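Local structure of dienelactone hydrolase (Anabaena variabilis, 2O2G) at residues D71-E76 with G92-R97; G120-G125 with V143-R148; P157-P162 with L185-R190; T163-G168 with D180-L185. The protein is probably a hydrolase of the dienelactone hydrolase family, built on the alpha/beta-hydrolase fold, though its natural substrate is not established. All blocks are in the same frame, centred on the assembly; numbering follows the deposited sequence.

Interaction 1 (D71-E76 with G92-R97); sequences DLLTQE and GLLASR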
# COMPACT_ATOMS: atom_id res chain seq x y z
N ASP A 71 6.81 0.10 -8.79
CA ASP A 71 8.10 -0.24 -8.26
C ASP A 71 8.53 1.02 -7.51
O ASP A 71 8.61 2.10 -8.09
CB ASP A 71 9.11 -0.55 -9.37
CG ASP A 71 8.87 -1.90 -10.04
OD1 ASP A 71 8.28 -2.81 -9.40
OD2 ASP A 71 9.31 -2.05 -11.19
N LEU A 72 8.81 0.89 -6.22
CA LEU A 72 9.28 2.04 -5.46
C LEU A 72 10.71 2.38 -5.79
O LEU A 72 11.16 3.52 -5.53
CB LEU A 72 9.08 1.82 -3.97
CG LEU A 72 7.57 1.86 -3.62
CD1 LEU A 72 7.38 1.55 -2.15
CD2 LEU A 72 6.93 3.19 -3.93
N LEU A 73 11.46 1.43 -6.33
CA LEU A 73 12.82 1.71 -6.73
C LEU A 73 12.90 1.71 -8.26
O LEU A 73 12.08 1.06 -8.94
CB LEU A 73 13.80 0.69 -6.18
CG LEU A 73 13.80 0.47 -4.67
CD1 LEU A 73 14.82 -0.60 -4.32
CD2 LEU A 73 14.11 1.75 -3.95
N THR A 74 13.89 2.43 -8.80
CA THR A 74 14.10 2.42 -10.23
C THR A 74 14.68 1.08 -10.60
O THR A 74 15.18 0.34 -9.75
CB THR A 74 15.10 3.49 -10.76
OG1 THR A 74 16.39 3.22 -10.23
CG2 THR A 74 14.65 4.88 -10.39
N GLN A 75 14.59 0.76 -11.88
CA GLN A 75 15.16 -0.45 -12.42
C GLN A 75 16.68 -0.57 -12.06
O GLN A 75 17.18 -1.62 -11.64
CB GLN A 75 14.97 -0.36 -13.93
CG GLN A 75 15.55 -1.45 -14.75
CD GLN A 75 15.28 -1.20 -16.23
OE1 GLN A 75 14.14 -0.94 -16.65
NE2 GLN A 75 16.33 -1.26 -17.02
N GLU A 76 17.38 0.55 -12.20
CA GLU A 76 18.81 0.64 -11.91
C GLU A 76 19.08 0.36 -10.42
O GLU A 76 19.91 -0.48 -10.05
CB GLU A 76 19.35 2.02 -12.35
CG GLU A 76 19.25 2.30 -13.90
CD GLU A 76 17.81 2.50 -14.46
OE1 GLU A 76 16.90 3.05 -13.77
OE2 GLU A 76 17.59 2.09 -15.63
N GLY A 92 12.49 5.98 4.82
CA GLY A 92 12.38 7.39 4.46
C GLY A 92 12.29 7.54 2.96
O GLY A 92 11.45 8.27 2.44
N LEU A 93 13.19 6.85 2.27
CA LEU A 93 13.21 6.86 0.83
C LEU A 93 11.93 6.25 0.27
O LEU A 93 11.29 6.84 -0.56
CB LEU A 93 14.38 6.03 0.33
CG LEU A 93 14.55 5.97 -1.18
CD1 LEU A 93 14.93 7.31 -1.76
CD2 LEU A 93 15.64 4.97 -1.51
N LEU A 94 11.53 5.09 0.77
CA LEU A 94 10.37 4.40 0.21
C LEU A 94 9.15 5.28 0.38
O LEU A 94 8.33 5.39 -0.52
CB LEU A 94 10.16 3.02 0.84
CG LEU A 94 11.31 2.01 0.67
CD1 LEU A 94 11.01 0.83 1.59
CD2 LEU A 94 11.48 1.59 -0.80
N ALA A 95 9.04 5.94 1.53
CA ALA A 95 7.88 6.82 1.75
C ALA A 95 7.91 8.03 0.83
O ALA A 95 6.84 8.50 0.35
CB ALA A 95 7.80 7.28 3.19
N SER A 96 9.10 8.53 0.55
CA SER A 96 9.19 9.67 -0.33
C SER A 96 8.76 9.24 -1.72
O SER A 96 8.16 10.00 -2.45
CB SER A 96 10.60 10.27 -0.40
OG SER A 96 11.46 9.44 -1.18
N ARG A 97 9.10 8.03 -2.11
CA ARG A 97 8.72 7.53 -3.44
C ARG A 97 7.23 7.39 -3.55
O ARG A 97 6.64 7.74 -4.55
CB ARG A 97 9.44 6.20 -3.74
CG ARG A 97 10.96 6.35 -3.81
CD ARG A 97 11.29 7.11 -5.09
NE ARG A 97 12.68 7.45 -5.19
CZ ARG A 97 13.64 6.61 -5.52
NH1 ARG A 97 13.37 5.35 -5.80
NH2 ARG A 97 14.87 7.05 -5.57

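Interaction 2 (G120-G125 with V143-R148); sequences GASTGG and VSRGGR. With SO4 (sulfate ion), chain B.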
# COMPACT_ATOMS: atom_id res chain seq x y z
N GLY A 120 -0.18 -1.11 1.81
CA GLY A 120 1.21 -1.33 2.06
C GLY A 120 1.44 -2.74 2.53
O GLY A 120 0.82 -3.15 3.50
N ALA A 121 2.36 -3.47 1.87
CA ALA A 121 2.64 -4.87 2.18
C ALA A 121 3.96 -5.03 2.93
O ALA A 121 5.01 -4.50 2.49
CB ALA A 121 2.68 -5.68 0.90
N SER A 122 3.90 -5.75 4.04
CA SER A 122 5.09 -6.02 4.85
C SER A 122 5.82 -4.70 5.16
O SER A 122 5.23 -3.82 5.75
CB SER A 122 5.96 -7.06 4.16
OG SER A 122 5.23 -8.26 3.98
N THR A 123 7.09 -4.53 4.76
CA THR A 123 7.79 -3.24 5.01
C THR A 123 7.08 -2.01 4.35
O THR A 123 7.25 -0.85 4.80
CB THR A 123 9.29 -3.26 4.59
OG1 THR A 123 9.40 -3.55 3.19
CG2 THR A 123 10.08 -4.27 5.40
N GLY A 124 6.29 -2.25 3.30
CA GLY A 124 5.49 -1.20 2.66
C GLY A 124 4.47 -0.53 3.59
O GLY A 124 4.13 0.66 3.42
N GLY A 125 3.98 -1.30 4.56
CA GLY A 125 3.02 -0.79 5.56
C GLY A 125 3.53 0.45 6.26
O GLY A 125 2.87 1.49 6.27
N VAL A 143 -4.32 0.62 4.31
CA VAL A 143 -4.41 -0.76 4.79
C VAL A 143 -2.94 -1.24 4.86
O VAL A 143 -2.18 -1.07 3.90
CB VAL A 143 -5.20 -1.67 3.86
CG1 VAL A 143 -5.15 -3.13 4.33
CG2 VAL A 143 -6.62 -1.22 3.75
N SER A 144 -2.55 -1.80 6.00
CA SER A 144 -1.22 -2.33 6.19
C SER A 144 -1.33 -3.84 6.35
O SER A 144 -2.03 -4.30 7.24
CB SER A 144 -0.55 -1.71 7.41
OG SER A 144 0.59 -2.48 7.72
N ARG A 145 -0.71 -4.59 5.42
CA ARG A 145 -0.75 -6.07 5.46
C ARG A 145 0.52 -6.63 6.07
O ARG A 145 1.59 -6.61 5.45
CB ARG A 145 -0.95 -6.65 4.06
CG ARG A 145 -1.14 -8.18 4.01
CD ARG A 145 -0.52 -8.74 2.76
NE ARG A 145 0.94 -8.76 2.90
CZ ARG A 145 1.79 -8.98 1.91
NH1 ARG A 145 1.37 -9.10 0.66
NH2 ARG A 145 3.08 -9.00 2.17
N GLY A 146 0.40 -7.11 7.31
CA GLY A 146 1.55 -7.70 8.00
C GLY A 146 2.74 -6.77 8.10
O GLY A 146 3.87 -7.19 7.89
N GLY A 147 2.50 -5.52 8.46
CA GLY A 147 3.58 -4.56 8.57
C GLY A 147 4.17 -4.38 9.96
O GLY A 147 3.78 -5.05 10.91
N ARG A 148 5.14 -3.48 10.04
CA ARG A 148 5.75 -3.06 11.33
C ARG A 148 5.56 -1.53 11.43
O ARG A 148 6.53 -0.78 11.35
CB ARG A 148 7.23 -3.45 11.46
CG ARG A 148 7.48 -4.95 11.58
CD ARG A 148 6.91 -5.54 12.88
NE ARG A 148 7.38 -4.82 14.06
CZ ARG A 148 8.59 -4.96 14.59
NH1 ARG A 148 9.45 -5.82 14.08
NH2 ARG A 148 8.93 -4.24 15.64
S SO4 B . 4.97 -8.42 -1.15
O1 SO4 B . 4.91 -7.06 -1.67
O2 SO4 B . 5.87 -9.13 -2.01
O3 SO4 B . 3.65 -9.00 -1.34
O4 SO4 B . 5.37 -8.47 0.25
O HOH W 1 2.87 -9.29 5.16
O HOH W 2 5.78 -2.19 7.59

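Interaction 3 (P157-P162 with L185-R190); sequences PHVKAP and LQTSKR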
# COMPACT_ATOMS: atom_id res chain seq x y z
N PRO A 157 0.87 9.20 15.04
CA PRO A 157 -0.18 10.13 15.51
C PRO A 157 -0.58 11.27 14.54
O PRO A 157 -1.58 11.96 14.82
CB PRO A 157 0.41 10.70 16.81
CG PRO A 157 1.88 10.53 16.69
CD PRO A 157 2.11 9.31 15.85
N HIS A 158 0.14 11.44 13.43
CA HIS A 158 -0.19 12.46 12.46
C HIS A 158 -1.01 11.91 11.31
O HIS A 158 -1.57 12.69 10.53
CB HIS A 158 1.07 13.14 11.94
CG HIS A 158 1.77 13.95 12.99
ND1 HIS A 158 2.94 13.53 13.59
CD2 HIS A 158 1.40 15.09 13.62
CE1 HIS A 158 3.30 14.43 14.51
NE2 HIS A 158 2.38 15.38 14.54
N VAL A 159 -1.08 10.60 11.20
CA VAL A 159 -1.86 9.96 10.13
C VAL A 159 -3.32 10.36 10.31
O VAL A 159 -3.88 10.22 11.42
CB VAL A 159 -1.68 8.46 10.14
CG1 VAL A 159 -2.69 7.74 9.16
CG2 VAL A 159 -0.27 8.11 9.78
N LYS A 160 -3.91 10.90 9.25
CA LYS A 160 -5.32 11.33 9.25
C LYS A 160 -6.20 10.37 8.45
O LYS A 160 -7.42 10.42 8.57
CB LYS A 160 -5.45 12.76 8.68
CG LYS A 160 -4.70 13.85 9.48
CD LYS A 160 -5.34 14.12 10.83
CE LYS A 160 -4.73 15.34 11.55
NZ LYS A 160 -3.34 15.17 12.04
N ALA A 161 -5.58 9.52 7.65
CA ALA A 161 -6.28 8.55 6.81
C ALA A 161 -6.75 7.36 7.62
O ALA A 161 -5.94 6.75 8.35
CB ALA A 161 -5.35 8.06 5.71
N PRO A 162 -8.07 7.04 7.58
CA PRO A 162 -8.55 5.83 8.28
C PRO A 162 -7.72 4.59 7.90
O PRO A 162 -7.63 4.21 6.72
CB PRO A 162 -10.02 5.72 7.85
CG PRO A 162 -10.41 7.19 7.64
CD PRO A 162 -9.19 7.81 6.99
N LEU A 185 -2.19 5.57 16.74
CA LEU A 185 -3.05 6.19 15.74
C LEU A 185 -4.15 6.98 16.46
O LEU A 185 -4.65 6.56 17.51
CB LEU A 185 -3.66 5.14 14.79
CG LEU A 185 -2.67 4.40 13.90
CD1 LEU A 185 -3.28 3.16 13.24
CD2 LEU A 185 -2.11 5.36 12.86
N GLN A 186 -4.48 8.16 15.91
CA GLN A 186 -5.51 9.04 16.45
C GLN A 186 -6.71 9.17 15.51
O GLN A 186 -7.63 9.92 15.80
CB GLN A 186 -4.91 10.44 16.71
CG GLN A 186 -3.71 10.41 17.64
CD GLN A 186 -4.07 9.85 18.99
OE1 GLN A 186 -4.93 10.39 19.68
NE2 GLN A 186 -3.40 8.77 19.39
N THR A 187 -6.70 8.45 14.40
CA THR A 187 -7.76 8.52 13.40
C THR A 187 -8.66 7.30 13.54
O THR A 187 -8.43 6.47 14.43
CB THR A 187 -7.13 8.57 11.98
OG1 THR A 187 -8.15 8.73 10.98
CG2 THR A 187 -6.30 7.29 11.70
N SER A 188 -9.68 7.19 12.68
CA SER A 188 -10.54 6.01 12.65
C SER A 188 -9.60 4.86 12.33
O SER A 188 -8.74 4.97 11.43
CB SER A 188 -11.65 6.08 11.59
OG SER A 188 -12.61 7.07 11.92
N LYS A 189 -9.76 3.75 13.04
CA LYS A 189 -8.76 2.70 12.91
C LYS A 189 -9.29 1.33 13.31
O LYS A 189 -10.28 1.25 14.05
CB LYS A 189 -7.58 3.08 13.81
CG LYS A 189 -7.94 3.16 15.25
CD LYS A 189 -6.80 3.68 16.13
CE LYS A 189 -7.21 3.68 17.56
NZ LYS A 189 -6.21 4.37 18.48
N ARG A 190 -8.60 0.29 12.85
CA ARG A 190 -8.93 -1.09 13.23
C ARG A 190 -7.78 -2.02 13.00
O ARG A 190 -7.01 -1.83 12.06
CB ARG A 190 -10.12 -1.62 12.44
CG ARG A 190 -10.72 -2.95 12.92
CD ARG A 190 -12.02 -3.20 12.18
NE ARG A 190 -12.95 -2.12 12.53
CZ ARG A 190 -13.91 -1.62 11.74
NH1 ARG A 190 -14.11 -2.10 10.52
NH2 ARG A 190 -14.65 -0.61 12.17
O HOH W 3 -3.16 9.23 13.80

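Interaction 4 (T163-G168 with D180-L185); sequences TLLIVG and DALEQL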
# COMPACT_ATOMS: atom_id res chain seq x y z
N THR A 163 -7.18 3.94 8.93
CA THR A 163 -6.18 2.88 8.80
C THR A 163 -6.61 1.52 9.36
O THR A 163 -7.04 1.39 10.50
CB THR A 163 -4.90 3.33 9.56
OG1 THR A 163 -4.39 4.52 8.96
CG2 THR A 163 -3.85 2.25 9.60
N LEU A 164 -6.44 0.50 8.53
CA LEU A 164 -6.74 -0.86 8.86
C LEU A 164 -5.44 -1.64 8.86
O LEU A 164 -4.75 -1.79 7.83
CB LEU A 164 -7.67 -1.45 7.79
CG LEU A 164 -7.94 -2.93 7.85
CD1 LEU A 164 -8.55 -3.34 9.18
CD2 LEU A 164 -8.86 -3.29 6.66
N LEU A 165 -5.10 -2.16 10.02
CA LEU A 165 -3.93 -3.00 10.20
C LEU A 165 -4.39 -4.49 10.13
O LEU A 165 -5.30 -4.91 10.84
CB LEU A 165 -3.27 -2.66 11.53
CG LEU A 165 -2.81 -1.21 11.78
CD1 LEU A 165 -2.15 -1.07 13.13
CD2 LEU A 165 -1.85 -0.74 10.72
N ILE A 166 -3.79 -5.26 9.24
CA ILE A 166 -4.14 -6.66 9.10
C ILE A 166 -2.93 -7.47 9.42
O ILE A 166 -1.86 -7.23 8.82
CB ILE A 166 -4.59 -7.03 7.63
CG1 ILE A 166 -5.80 -6.21 7.16
CG2 ILE A 166 -4.97 -8.52 7.57
CD1 ILE A 166 -6.10 -6.35 5.61
N VAL A 167 -3.09 -8.47 10.28
CA VAL A 167 -1.98 -9.36 10.60
C VAL A 167 -2.41 -10.82 10.61
O VAL A 167 -3.57 -11.13 10.83
CB VAL A 167 -1.36 -9.00 11.99
CG1 VAL A 167 -0.98 -7.54 12.02
CG2 VAL A 167 -2.36 -9.22 13.11
N GLY A 168 -1.46 -11.71 10.41
CA GLY A 168 -1.72 -13.15 10.51
C GLY A 168 -1.59 -13.61 11.95
O GLY A 168 -0.70 -13.18 12.67
N ASP A 180 0.43 -2.22 19.44
CA ASP A 180 1.10 -1.02 19.93
C ASP A 180 0.86 0.16 18.99
O ASP A 180 0.50 1.25 19.44
CB ASP A 180 2.62 -1.24 20.06
CG ASP A 180 3.02 -2.15 21.24
OD1 ASP A 180 2.15 -2.69 21.98
OD2 ASP A 180 4.25 -2.31 21.42
N ALA A 181 1.04 -0.04 17.69
CA ALA A 181 0.83 1.01 16.69
C ALA A 181 -0.60 1.57 16.67
O ALA A 181 -0.80 2.78 16.51
CB ALA A 181 1.18 0.48 15.29
N LEU A 182 -1.58 0.68 16.86
CA LEU A 182 -2.99 1.03 16.84
C LEU A 182 -3.31 2.05 17.90
O LEU A 182 -4.15 2.92 17.68
CB LEU A 182 -3.89 -0.20 17.05
CG LEU A 182 -5.36 -0.00 16.61
CD1 LEU A 182 -5.49 -0.03 15.09
CD2 LEU A 182 -6.25 -1.06 17.20
N GLU A 183 -2.65 1.94 19.05
CA GLU A 183 -2.83 2.89 20.14
C GLU A 183 -2.24 4.27 19.82
O GLU A 183 -2.72 5.28 20.35
CB GLU A 183 -2.18 2.37 21.43
CG GLU A 183 -2.81 1.09 21.98
CD GLU A 183 -4.32 1.20 22.24
OE1 GLU A 183 -4.69 1.78 23.29
OE2 GLU A 183 -5.12 0.69 21.42
N GLN A 184 -1.22 4.31 18.96
CA GLN A 184 -0.58 5.56 18.60
C GLN A 184 -1.39 6.31 17.52
O GLN A 184 -1.28 7.54 17.41
CB GLN A 184 0.86 5.29 18.14
CG GLN A 184 1.71 4.49 19.16
CD GLN A 184 3.10 4.13 18.65
OE1 GLN A 184 3.91 5.00 18.30
NE2 GLN A 184 3.39 2.83 18.61
N LEU A 185 -2.19 5.57 16.74
CA LEU A 185 -3.05 6.19 15.74
C LEU A 185 -4.15 6.98 16.46
O LEU A 185 -4.65 6.56 17.51
CB LEU A 185 -3.66 5.14 14.79
CG LEU A 185 -2.67 4.40 13.90
CD1 LEU A 185 -3.28 3.16 13.24
CD2 LEU A 185 -2.11 5.36 12.86

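Interaction 1 (D71-E76 with G92-R97)
Arg97 turns the edge of its guanidinium to Leu72 O and Leu73 CA, which lie near the plane of the group, while CD1 of Leu93, one helical turn back, rests 3.6 Å above one face, offset toward the rim. In this alpha/beta-hydrolase fold the contact joins the loop leading from strand 66-70 into helix 75-84 to helix 91-107. NH1 donates to Leu72 O over 2.9 Å with an N-H...O angle of 149°, in the carbonyl plane and only 8° out of the guanidinium plane. With CG beside the backbone N (chi1 -64°), CG itself comes 3.3 Å from Leu72 O, and a bend at chi2 turns the rest of the chain so that NH1 reaches the same oxygen. NH1 also forms a salt bridge with Glu77, and thus holds both the loop carbonyl and helix 75-84. A methionine in place of Arg97 would probably leave Leu72 O without this donor and Glu77 without its cationic mate. Beside the polar bond the leucines pack against one another: Leu73 crosses Leu94 obliquely, and Leu94 CD2 touches both loop leucines, 4.1 Å from Leu73 CD2 and 4.0 Å from Leu72 CB.

Interaction 2 (G120-G125 with V143-R148)
Ala121 and Arg145, paired on neighbouring parallel strands, share one face of the sheet, and the Arg145 guanidinium lies flat over Ala121 CB, which sits 3.4 Å from its plane. CG leaves anti to the backbone N (chi1 -174°), and bends at chi2 and chi3 fold the chain back across the alanine. The edge of the group faces a sulfate, probably from the crystallisation liquor: NH1 donates to O3 and NH2 to O4, each at 3.0 Å, with Gly43 N, Ser46, Ser50 and Arg52 also bonded to it. In the Ser122 conformer described, one of two, OG lies 2.9 Å from NH2 and is linked by water 1 to NE and O of Arg145. A leucine in place of Arg145 would probably leave the sulfate short of two donors and Ala121 CB without its flat cover. Ser122 occupies the strained turn (phi 51°, psi -120°) of a likely nucleophile elbow, consistent with a Ser122-His199-Asp171 triad. Its N donates to Arg145 O at 2.8 Å. Gly125 CA lies 3.7 Å from Ser144 OG, and a CB there would run into that hydroxyl. Helix 123-134 joins strands 115-121 and 139-145 as a beta-alpha-beta unit; helix 51-63 flanks Ala121 and Arg145, and helix 206-221 reaches Val143 and Arg145.

Interaction 3 (P157-P162 with L185-R190)
Pro157 meets Gln186 at the start of the contact: its carbonyl O lies 3.9 Å from Gln186 CG, and its ring carbon CB packs alongside the same methylene. The glutamine chain bends at chi2, and its NE2 donates to Gln184 O, outside the contact. Val159 comes next; its side chain starts out toward the other segment, where CB touches Leu185 CD2 at 4.1 Å, a small apolar contact. Its carbonyl O is served by water 3, which donates to it and accepts from Gln186 N, both at 2.7 Å, a bridge between two backbones that do not pair directly here. The loop containing 157-162 runs into strand 163-168. Across from it, residues 185-190 lead from helix 172-184 into strand 189-194, the outermost strand on this side of the alpha/beta-hydrolase sheet; the two approaches to neighbouring parallel strands are thus joined just before the pairing begins. The Lys160 side chain starts out away from the other segment, and its carbonyl O accepts from Thr187 OG1, at 3.0 Å. OG1 anti to the backbone N (chi1 -176°) carries the hydroxyl to this carbonyl; it sits 72° out of the carbonyl plane, off the lone pairs. The same rotation brings the methyl CG2 to 3.4 Å from Ala161 O, a carbonyl that accepts from Thr163 OG1. Pro162 ends the segment with its CA directed at Ser188 O in a CA-H...O contact, and its CB faces Ser188 CB at 4.1 Å. Tyr221 of helix 206-221 touches the side chains of both Pro162 and Ser188.

Interaction 4 (T163-G168 with D180-L185)
Thr163 holds CG2 anti to its backbone N and OG1 anti to the carbonyl carbon (chi1 -62°), which presents the methyl to Leu185 and leaves the hydroxyl to donate to Ala161 O, just before the strand. Leu165, two residues on and on the same face of the strand, extends its CD1 out to the helix. Leu182 answers with CG anti to the backbone N (chi1 -162°), a swing that brings its CD1 back toward the strand. The two leucine chains run antiparallel alongside one another and touch methyl to methyl, CD1 of Leu165 lying 4.0 Å from CD1 of Leu182. The same Leu165 methyl also rests 4.3 Å from Ala181 CB and 4.4 Å from Leu185 CD1, so a single branch fits among Ala181 and Leu182 of the last helical turn and Leu185 just beyond it. At the other end of the contact Leu185 comes in roughly perpendicular to Thr163: Leu185 CD1 lies 3.8 Å from Thr163 CG2 and 4.0 Å from Thr163 CB. No hydrogen bond links the segments; the contact is wholly apolar. Within the helix, Ala181 O accepts from both Gln184 N and Leu185 N. This is the helix-on-sheet packing of a beta-alpha-beta crossover, strand 163-168, helix 172-184 and strand 189-194. Helix 172-184 covers the face bearing Thr163 and Leu165, while helix 206-221 packs on Leu164 and Ile166, which point to the other face, and strands 139-145 and 189-194 flank strand 163-168.

Interactions 2, 3 and 4 follow the sheet outward from the probable nucleophile elbow. Interaction 2 is joined to interaction 4 by strand pairing, with Gly146 N 2.7 Å from Ile166 O and Ile166 N 2.8 Å from Ser144 O; their centres are 10 Å apart. Interactions 3 and 4 share Leu185, whose CD2 serves the first and CD1 the second, and Lys189 NZ lies 2.6 Å from Leu182 O. Interaction 1 stands apart, its centre about 15 Å from that of interaction 2 and about 24 Å from those of the other two. Its nearest atoms are about 5 Å from interaction 2, which holds the sulfate and the putative catalytic serine.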